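Local coordinates for probable secreted solute-binding lipoprotein (Streptomyces coelicolor, PDB 3I3V), which probably binds a solute outside the membrane and delivers it to a transporter, as extracellular solute-binding lipoproteins of its family generally do, at residues C[200-203]-C[204-207]. Numbering follows the deposited sequence.
Sequences FGVR and GARL
The backbone enters helix 203-217 at Val202, whose O accepts the N-H of Arg206 at 3.1 Å and, weakly, that of Ala205. One residue further on, Leu207 N donates to Arg203 O at 2.9 Å. Val202 is the N-cap residue, its extended backbone (psi 138°) swinging the loop into the helical path that Arg203 begins. Its side chain has no polar atom to cap a backbone N-H and makes an apolar contact instead: CG2 lies 3.8 Å from Ala205 CB, placed between its own backbone N and carbonyl carbon (chi1 -64°). Ala205 suits the inner side of this first turn because its single methyl fits close to backbone: Ala205 CB lies 3.6 Å from Phe200 O, while Phe200 CD1 approaches the same methyl obliquely at 4.3 Å. The loop thus joins two consecutive helices of a periplasmic-binding-protein fold, 188-197 and 203-217, in a peripheral part of the chain. Phe200 and Val202 both touch Val194 of the preceding helix, and the buried Phe200 ring also meets Tyr195 edge-to-face and packs on helix 383-392, a setting for a large flat hydrophobic group. The arginines suit the exposed side. Arg203, bent at chi2 and chi3, folds back so that one face of its guanidinium lies over Val202 CB, off-centre. Arg206 leads away from the loop, with CG anti to the backbone N (chi1 -163°), and its NH1 forms a salt bridge with Glu210 one turn further along the helix. Leu207 lays CG against Arg203 O at 3.2 Å and reaches Phe185 with its branched, apolar side chain.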
# COMPACT_ATOMS: atom_id res chain seq x y z
N PHE C 200 -4.22 -5.36 -72.02
CA PHE C 200 -2.79 -5.07 -72.11
C PHE C 200 -2.51 -3.77 -72.87
O PHE C 200 -1.38 -3.53 -73.31
CB PHE C 200 -2.08 -6.26 -72.76
CG PHE C 200 -2.08 -7.49 -71.90
CD1 PHE C 200 -1.07 -7.70 -70.97
CD2 PHE C 200 -3.13 -8.39 -71.96
CE1 PHE C 200 -1.11 -8.79 -70.11
CE2 PHE C 200 -3.18 -9.48 -71.11
CZ PHE C 200 -2.17 -9.69 -70.18
N GLY C 201 -3.54 -2.94 -73.01
CA GLY C 201 -3.38 -1.68 -73.72
C GLY C 201 -3.03 -0.53 -72.80
O GLY C 201 -2.52 0.49 -73.28
N VAL C 202 -3.32 -0.66 -71.51
CA VAL C 202 -3.00 0.39 -70.55
C VAL C 202 -1.51 0.69 -70.69
O VAL C 202 -0.70 -0.23 -70.82
CB VAL C 202 -3.34 -0.03 -69.11
CG1 VAL C 202 -4.84 -0.25 -68.97
CG2 VAL C 202 -2.60 -1.31 -68.75
N ARG C 203 -1.16 1.97 -70.66
CA ARG C 203 0.22 2.41 -70.82
C ARG C 203 1.27 1.59 -70.07
O ARG C 203 2.36 1.36 -70.60
CB ARG C 203 0.34 3.89 -70.46
CG ARG C 203 -0.25 4.84 -71.52
CD ARG C 203 -1.70 4.49 -71.89
NE ARG C 203 -2.54 4.34 -70.71
CZ ARG C 203 -3.82 3.96 -70.72
NH1 ARG C 203 -4.42 3.66 -71.87
NH2 ARG C 203 -4.49 3.85 -69.58
N GLY C 204 0.95 1.16 -68.86
CA GLY C 204 1.89 0.38 -68.07
C GLY C 204 2.22 -0.96 -68.70
O GLY C 204 3.38 -1.37 -68.73
N ALA C 205 1.20 -1.66 -69.19
CA ALA C 205 1.40 -2.96 -69.83
C ALA C 205 2.11 -2.79 -71.17
O ALA C 205 2.88 -3.66 -71.59
CB ALA C 205 0.07 -3.65 -70.04
N ARG C 206 1.85 -1.67 -71.83
CA ARG C 206 2.46 -1.39 -73.13
C ARG C 206 3.96 -1.19 -72.93
O ARG C 206 4.78 -1.76 -73.65
CB ARG C 206 1.81 -0.13 -73.73
CG ARG C 206 2.04 0.06 -75.23
CD ARG C 206 3.12 1.10 -75.52
NE ARG C 206 2.78 1.90 -76.70
CZ ARG C 206 3.50 2.92 -77.16
NH1 ARG C 206 4.62 3.28 -76.54
NH2 ARG C 206 3.10 3.59 -78.23
N LEU C 207 4.30 -0.39 -71.93
CA LEU C 207 5.70 -0.12 -71.61
C LEU C 207 6.41 -1.42 -71.22
O LEU C 207 7.49 -1.73 -71.74
CB LEU C 207 5.79 0.90 -70.47
CG LEU C 207 5.42 2.33 -70.89
CD1 LEU C 207 5.37 3.26 -69.68
CD2 LEU C 207 6.43 2.83 -71.91